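Local coordinates for protein pyruvate kinase (Toxoplasma gondii, PDB 3GG8) that catalyses the last step of glycolysis, transferring a phosphoryl group from phosphoenolpyruvate to ADP to yield pyruvate and ATP, at residues L159-S164 with A185-R190; A124-V129 with T139-S144. All coordinates share one frame; numbering follows the deposited sequence.

Interaction 1. Residues L159-S164 with A185-R190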
ATOM      1  N   LEU C 159      16.770  30.888 -34.136  1.00 34.74           N
ATOM      2  CA  LEU C 159      15.507  30.757 -34.873  1.00 35.18           C
ATOM      3  C   LEU C 159      14.927  32.117 -35.270  1.00 35.15           C
ATOM      4  O   LEU C 159      14.954  33.078 -34.481  1.00 35.32           O
ATOM      5  CB  LEU C 159      14.480  29.965 -34.055  1.00 35.28           C
ATOM      6  CG  LEU C 159      14.288  28.475 -34.354  1.00 36.28           C
ATOM      7  CD1 LEU C 159      15.583  27.712 -34.271  1.00 36.73           C
ATOM      8  CD2 LEU C 159      13.278  27.879 -33.404  1.00 35.65           C
ATOM      9  N   ILE C 160      14.406  32.185 -36.494  1.00 35.21           N
ATOM     10  CA  ILE C 160      13.898  33.428 -37.083  1.00 35.73           C
ATOM     11  C   ILE C 160      12.505  33.216 -37.668  1.00 36.24           C
ATOM     12  O   ILE C 160      12.262  32.207 -38.334  1.00 35.94           O
ATOM     13  CB  ILE C 160      14.849  33.961 -38.181  1.00 35.42           C
ATOM     14  CG1 ILE C 160      16.230  34.243 -37.591  1.00 34.81           C
ATOM     15  CG2 ILE C 160      14.276  35.219 -38.836  1.00 35.73           C
ATOM     16  CD1 ILE C 160      17.339  34.320 -38.620  1.00 34.33           C
ATOM     17  N   ALA C 161      11.599  34.161 -37.408  1.00 37.08           N
ATOM     18  CA  ALA C 161      10.221  34.133 -37.949  1.00 38.15           C
ATOM     19  C   ALA C 161       9.399  32.922 -37.489  1.00 39.09           C
ATOM     20  O   ALA C 161       9.071  32.038 -38.290  1.00 38.41           O
ATOM     21  CB  ALA C 161      10.226  34.232 -39.485  1.00 37.92           C
ATOM     22  N   ASP C 162       9.051  32.919 -36.201  1.00 40.25           N
ATOM     23  CA  ASP C 162       8.377  31.787 -35.558  1.00 41.47           C
ATOM     24  C   ASP C 162       9.015  30.433 -35.909  1.00 41.56           C
ATOM     25  O   ASP C 162       8.315  29.440 -36.142  1.00 41.91           O
ATOM     26  CB  ASP C 162       6.865  31.796 -35.868  1.00 42.12           C
ATOM     27  CG  ASP C 162       6.175  33.072 -35.383  1.00 43.60           C
ATOM     28  OD1 ASP C 162       5.188  33.499 -36.017  1.00 46.41           O
ATOM     29  OD2 ASP C 162       6.632  33.667 -34.383  1.00 45.54           O
ATOM     30  N   GLY C 163      10.345  30.404 -35.924  1.00 41.58           N
ATOM     31  CA  GLY C 163      11.101  29.188 -36.204  1.00 41.23           C
ATOM     32  C   GLY C 163      11.022  28.758 -37.649  1.00 41.15           C
ATOM     33  O   GLY C 163      11.287  27.602 -37.952  1.00 41.69           O
ATOM     34  N   SER C 164      10.635  29.692 -38.522  1.00 40.65           N
ATOM     35  CA  SER C 164      10.616  29.517 -39.975  1.00 40.19           C
ATOM     36  C   SER C 164      11.975  29.077 -40.472  1.00 39.72           C
ATOM     37  O   SER C 164      12.112  28.062 -41.159  1.00 39.54           O
ATOM     38  CB  SER C 164      10.343  30.864 -40.647  1.00 39.90           C
ATOM     39  OG  SER C 164       9.051  30.954 -41.164  1.00 40.95           O
ATOM     40  N   ALA C 185      14.268  28.752 -46.509  1.00 40.09           N
ATOM     41  CA  ALA C 185      13.065  29.481 -46.090  1.00 39.51           C
ATOM     42  C   ALA C 185      12.982  30.906 -46.653  1.00 39.31           C
ATOM     43  O   ALA C 185      13.974  31.471 -47.123  1.00 38.90           O
ATOM     44  CB  ALA C 185      12.942  29.491 -44.564  1.00 39.33           C
ATOM     45  N   THR C 186      11.778  31.466 -46.613  1.00 39.28           N
ATOM     46  CA  THR C 186      11.517  32.823 -47.064  1.00 39.31           C
ATOM     47  C   THR C 186      11.113  33.645 -45.856  1.00 39.39           C
ATOM     48  O   THR C 186      10.129  33.327 -45.179  1.00 39.43           O
ATOM     49  CB  THR C 186      10.395  32.851 -48.125  1.00 39.25           C
ATOM     50  OG1 THR C 186      10.878  32.252 -49.332  1.00 40.13           O
ATOM     51  CG2 THR C 186       9.945  34.280 -48.425  1.00 39.51           C
ATOM     52  N   ILE C 187      11.870  34.697 -45.571  1.00 39.06           N
ATOM     53  CA  ILE C 187      11.536  35.540 -44.421  1.00 38.83           C
ATOM     54  C   ILE C 187      11.210  36.978 -44.833  1.00 38.37           C
ATOM     55  O   ILE C 187      11.821  37.528 -45.750  1.00 38.10           O
ATOM     56  CB  ILE C 187      12.630  35.489 -43.289  1.00 39.01           C
ATOM     57  CG1 ILE C 187      14.018  35.839 -43.845  1.00 38.80           C
ATOM     58  CG2 ILE C 187      12.638  34.106 -42.609  1.00 38.32           C
ATOM     59  CD1 ILE C 187      15.027  36.260 -42.791  1.00 39.19           C
ATOM     60  N   GLY C 188      10.220  37.554 -44.153  1.00 37.97           N
ATOM     61  CA  GLY C 188       9.896  38.964 -44.277  1.00 37.74           C
ATOM     62  C   GLY C 188      10.705  39.768 -43.280  1.00 37.90           C
ATOM     63  O   GLY C 188      11.629  39.246 -42.651  1.00 37.95           O
ATOM     64  N   GLU C 189      10.365  41.047 -43.139  1.00 37.93           N
ATOM     65  CA  GLU C 189      11.117  41.947 -42.268  1.00 37.97           C
ATOM     66  C   GLU C 189      10.487  42.104 -40.893  1.00 38.37           C
ATOM     67  O   GLU C 189       9.273  41.911 -40.725  1.00 38.10           O
ATOM     68  CB  GLU C 189      11.342  43.312 -42.926  1.00 37.93           C
ATOM     69  CG  GLU C 189      10.132  43.960 -43.581  1.00 37.42           C
ATOM     70  CD  GLU C 189      10.472  45.312 -44.189  1.00 37.81           C
ATOM     71  OE1 GLU C 189       9.578  46.178 -44.265  1.00 38.58           O
ATOM     72  OE2 GLU C 189      11.637  45.529 -44.578  1.00 36.71           O
ATOM     73  N   ARG C 190      11.329  42.451 -39.916  1.00 38.48           N
ATOM     74  CA  ARG C 190      10.915  42.602 -38.518  1.00 38.89           C
ATOM     75  C   ARG C 190      10.175  41.368 -37.996  1.00 38.70           C
ATOM     76  O   ARG C 190       9.067  41.467 -37.444  1.00 38.92           O
ATOM     77  CB  ARG C 190      10.055  43.851 -38.316  1.00 39.32           C
ATOM     78  CG  ARG C 190      10.493  45.048 -39.102  1.00 41.64           C
ATOM     79  CD  ARG C 190       9.963  46.301 -38.468  1.00 46.63           C
ATOM     80  NE  ARG C 190      10.734  46.632 -37.275  1.00 49.96           N
ATOM     81  CZ  ARG C 190      10.207  46.855 -36.076  1.00 52.14           C
ATOM     82  NH1 ARG C 190      11.005  47.134 -35.046  1.00 53.12           N
ATOM     83  NH2 ARG C 190       8.889  46.802 -35.905  1.00 53.38           N
TER

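Interaction 2. Residues A124-V129 with T139-S144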
ATOM      1  N   ALA C 124      23.477  28.057 -46.925  1.00 35.24           N
ATOM      2  CA  ALA C 124      23.907  29.401 -47.298  1.00 34.79           C
ATOM      3  C   ALA C 124      24.231  30.247 -46.065  1.00 34.25           C
ATOM      4  O   ALA C 124      23.667  30.045 -44.981  1.00 33.97           O
ATOM      5  CB  ALA C 124      22.870  30.092 -48.182  1.00 34.95           C
ATOM      6  N   THR C 125      25.156  31.181 -46.267  1.00 33.67           N
ATOM      7  CA  THR C 125      25.698  32.070 -45.243  1.00 32.99           C
ATOM      8  C   THR C 125      24.792  33.283 -45.014  1.00 32.41           C
ATOM      9  O   THR C 125      24.425  33.972 -45.965  1.00 32.34           O
ATOM     10  CB  THR C 125      27.102  32.557 -45.687  1.00 32.92           C
ATOM     11  OG1 THR C 125      27.995  31.437 -45.739  1.00 33.52           O
ATOM     12  CG2 THR C 125      27.663  33.627 -44.752  1.00 32.61           C
ATOM     13  N   LEU C 126      24.457  33.543 -43.750  1.00 31.65           N
ATOM     14  CA  LEU C 126      23.745  34.764 -43.355  1.00 31.14           C
ATOM     15  C   LEU C 126      24.462  35.518 -42.230  1.00 30.82           C
ATOM     16  O   LEU C 126      24.620  35.004 -41.118  1.00 30.70           O
ATOM     17  CB  LEU C 126      22.306  34.452 -42.936  1.00 31.12           C
ATOM     18  CG  LEU C 126      21.421  35.544 -42.312  1.00 31.62           C
ATOM     19  CD1 LEU C 126      21.125  36.690 -43.285  1.00 30.47           C
ATOM     20  CD2 LEU C 126      20.121  34.912 -41.819  1.00 30.70           C
ATOM     21  N   LYS C 127      24.891  36.737 -42.533  1.00 29.95           N
ATOM     22  CA  LYS C 127      25.455  37.616 -41.530  1.00 29.66           C
ATOM     23  C   LYS C 127      24.310  38.284 -40.783  1.00 29.59           C
ATOM     24  O   LYS C 127      23.377  38.799 -41.403  1.00 29.67           O
ATOM     25  CB  LYS C 127      26.354  38.662 -42.198  1.00 29.79           C
ATOM     26  CG  LYS C 127      27.123  39.555 -41.242  1.00 29.24           C
ATOM     27  CD  LYS C 127      28.287  40.176 -41.980  1.00 30.82           C
ATOM     28  CE  LYS C 127      28.833  41.402 -41.265  1.00 31.56           C
ATOM     29  NZ  LYS C 127      30.058  41.896 -41.986  1.00 29.97           N
ATOM     30  N   ILE C 128      24.357  38.247 -39.453  1.00 29.22           N
ATOM     31  CA  ILE C 128      23.410  39.013 -38.659  1.00 28.49           C
ATOM     32  C   ILE C 128      24.146  40.086 -37.884  1.00 28.43           C
ATOM     33  O   ILE C 128      24.955  39.783 -37.018  1.00 28.46           O
ATOM     34  CB  ILE C 128      22.570  38.129 -37.723  1.00 28.54           C
ATOM     35  CG1 ILE C 128      21.801  37.085 -38.532  1.00 28.28           C
ATOM     36  CG2 ILE C 128      21.592  38.993 -36.876  1.00 27.52           C
ATOM     37  CD1 ILE C 128      21.017  36.120 -37.680  1.00 27.47           C
ATOM     38  N   VAL C 129      23.851  41.342 -38.201  1.00 29.02           N
ATOM     39  CA  VAL C 129      24.553  42.487 -37.601  1.00 29.38           C
ATOM     40  C   VAL C 129      23.766  43.149 -36.467  1.00 30.36           C
ATOM     41  O   VAL C 129      22.556  42.940 -36.327  1.00 29.92           O
ATOM     42  CB  VAL C 129      24.953  43.570 -38.661  1.00 29.15           C
ATOM     43  CG1 VAL C 129      25.717  42.949 -39.845  1.00 28.40           C
ATOM     44  CG2 VAL C 129      23.734  44.371 -39.140  1.00 29.07           C
ATOM     45  N   THR C 139      22.042  38.236 -47.965  1.00 36.37           N
ATOM     46  CA  THR C 139      23.302  37.863 -47.316  1.00 36.06           C
ATOM     47  C   THR C 139      23.464  38.378 -45.870  1.00 36.19           C
ATOM     48  O   THR C 139      24.022  37.671 -45.024  1.00 36.15           O
ATOM     49  CB  THR C 139      24.513  38.342 -48.133  1.00 36.39           C
ATOM     50  OG1 THR C 139      24.790  39.717 -47.829  1.00 35.98           O
ATOM     51  CG2 THR C 139      24.268  38.163 -49.646  1.00 36.23           C
ATOM     52  N   THR C 140      23.017  39.610 -45.606  1.00 35.87           N
ATOM     53  CA  THR C 140      23.154  40.227 -44.279  1.00 35.44           C
ATOM     54  C   THR C 140      21.860  40.875 -43.770  1.00 35.00           C
ATOM     55  O   THR C 140      21.184  41.581 -44.508  1.00 34.73           O
ATOM     56  CB  THR C 140      24.386  41.208 -44.190  1.00 35.77           C
ATOM     57  OG1 THR C 140      24.119  42.280 -43.272  1.00 35.76           O
ATOM     58  CG2 THR C 140      24.760  41.796 -45.538  1.00 36.23           C
ATOM     59  N   ILE C 141      21.518  40.612 -42.508  1.00 34.77           N
ATOM     60  CA  ILE C 141      20.353  41.226 -41.863  1.00 34.52           C
ATOM     61  C   ILE C 141      20.695  41.850 -40.501  1.00 34.36           C
ATOM     62  O   ILE C 141      21.747  41.557 -39.924  1.00 34.22           O
ATOM     63  CB  ILE C 141      19.129  40.232 -41.736  1.00 34.45           C
ATOM     64  CG1 ILE C 141      19.402  39.095 -40.750  1.00 34.25           C
ATOM     65  CG2 ILE C 141      18.707  39.681 -43.109  1.00 35.06           C
ATOM     66  CD1 ILE C 141      18.126  38.349 -40.318  1.00 34.72           C
ATOM     67  N   ALA C 142      19.800  42.700 -39.996  1.00 33.98           N
ATOM     68  CA  ALA C 142      19.965  43.341 -38.686  1.00 33.76           C
ATOM     69  C   ALA C 142      19.092  42.684 -37.625  1.00 33.89           C
ATOM     70  O   ALA C 142      18.045  42.116 -37.940  1.00 33.61           O
ATOM     71  CB  ALA C 142      19.655  44.805 -38.780  1.00 33.82           C
ATOM     72  N   CYS C 143      19.539  42.768 -36.373  1.00 34.00           N
ATOM     73  CA  CYS C 143      18.835  42.208 -35.218  1.00 34.20           C
ATOM     74  C   CYS C 143      18.755  43.261 -34.103  1.00 34.12           C
ATOM     75  O   CYS C 143      19.749  43.921 -33.808  1.00 34.62           O
ATOM     76  CB  CYS C 143      19.562  40.947 -34.739  1.00 34.16           C
ATOM     77  SG  CYS C 143      19.137  40.353 -33.087  1.00 34.29           S
ATOM     78  N   SER C 144      17.582  43.408 -33.487  1.00 34.16           N
ATOM     79  CA  SER C 144      17.337  44.472 -32.495  1.00 34.27           C
ATOM     80  C   SER C 144      18.123  44.317 -31.194  1.00 34.10           C
ATOM     81  O   SER C 144      18.260  45.274 -30.423  1.00 33.69           O
ATOM     82  CB  SER C 144      15.852  44.550 -32.170  1.00 34.05           C
ATOM     83  OG  SER C 144      15.433  43.362 -31.531  1.00 35.73           O
TER

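Interaction 1. Residues L159-S164 with A185-R190
With CG1 of Ile187 held between its backbone N and carbonyl carbon (chi1 55°), the two branches of this side chain part toward different partners on 159-164. CG2, beside the backbone N, comes up to the methyl group of Ala161, the CG2 to CB distance being 3.9 Å. The other branch runs out through CG1 to CD1, which lies 4.2 Å from Ile160 CG2. That methyl faces Ile187 because the chi1 of Ile160 (-60°) sets CG2 opposite the backbone N, and the two isoleucines pass obliquely, touching through branch ends. Both are buried. Further along, the Ala185 methyl approaches the backbone carbonyl of Ser164, with CB 3.8 Å from O.

Residues Ala161 to Ser164 form a type I' beta turn, closed by a hydrogen bond of 2.8 Å from Ser164 N to Ala161 O; it carries strand 157-160 into the antiparallel strand 165-172 as a beta hairpin of the small B domain of pyruvate kinase. No hydrogen bond joins the turn to 185-190; methyl groups and the carbonyl of Ser164 make the contact, at CA separations of 6.8 Å for Ala161 with Ile187 and 6.6 Å for Ser164 with Ala185. Strand 185-187 instead pairs with strand 118-120, and Leu165 touches Ile160, Ala185 and Ile187. At the turn, Gly163 O makes a weak hydrogen bond to Arg324 of the second subunit.

Interaction 2. Residues A124-V129 with T139-S144
Four backbone hydrogen bonds tie Lys127 and Val129 to residues 139-143 in the pattern of a parallel beta ladder. Lys127 N donates to Thr139 O (2.8 Å) and its carbonyl O receives Ile141 N (2.8 Å); two residues on, Val129 N reaches Ile141 O at 2.7 Å, in a nearly straight bond with an N-H...O angle of 170°. The last, from Cys143 N to Val129 O, is longer and more bent (3.0 Å, 141°).

Ile128 and Ile141 lie side by side on one face, pointing the same way, with their CG1 atoms 3.8 Å apart. Leu126 crosses Ile141 at about a right angle and sets CD1 3.9 Å from its CG2, while the Ile128 chi1 of -58° turns CG2 anti to the backbone N, where it meets Cys143 CB at 3.5 Å. The other face carries Lys127 against Thr140 and Val129 against Ala142; the lysine chain extends away from Thr140 to a cation-pi contact with Tyr176.

Strand 140-142 is the outermost strand at its end of the mixed B-domain sheet. Strand 125-129 pairs antiparallel with strand 176-181 along its other edge, and strand 118-120 packs on Leu126 through Leu120 and on Ile141 through Ile118.

Interactions 1 and 2 belong to the same B domain, with centres 12 Å apart, and meet at Ile160. Its CD1 lies 4.2 Å from Ile128 CD1 and 4.3 Å from Leu126 CD2, while its CG2 branch serves interaction 1, so one buried side chain joins the two. Strand 118-120 is also shared: Ile118 touches both Ile187 and Ile141, and Leu120 both Ile187 and Leu126. The contacts follow each other along the chain, 124-129 with 139-144 closing before 159-164 opens. In pyruvate kinases the B domain forms a lid over the active site at the end of the barrel, and both contacts lie within that domain.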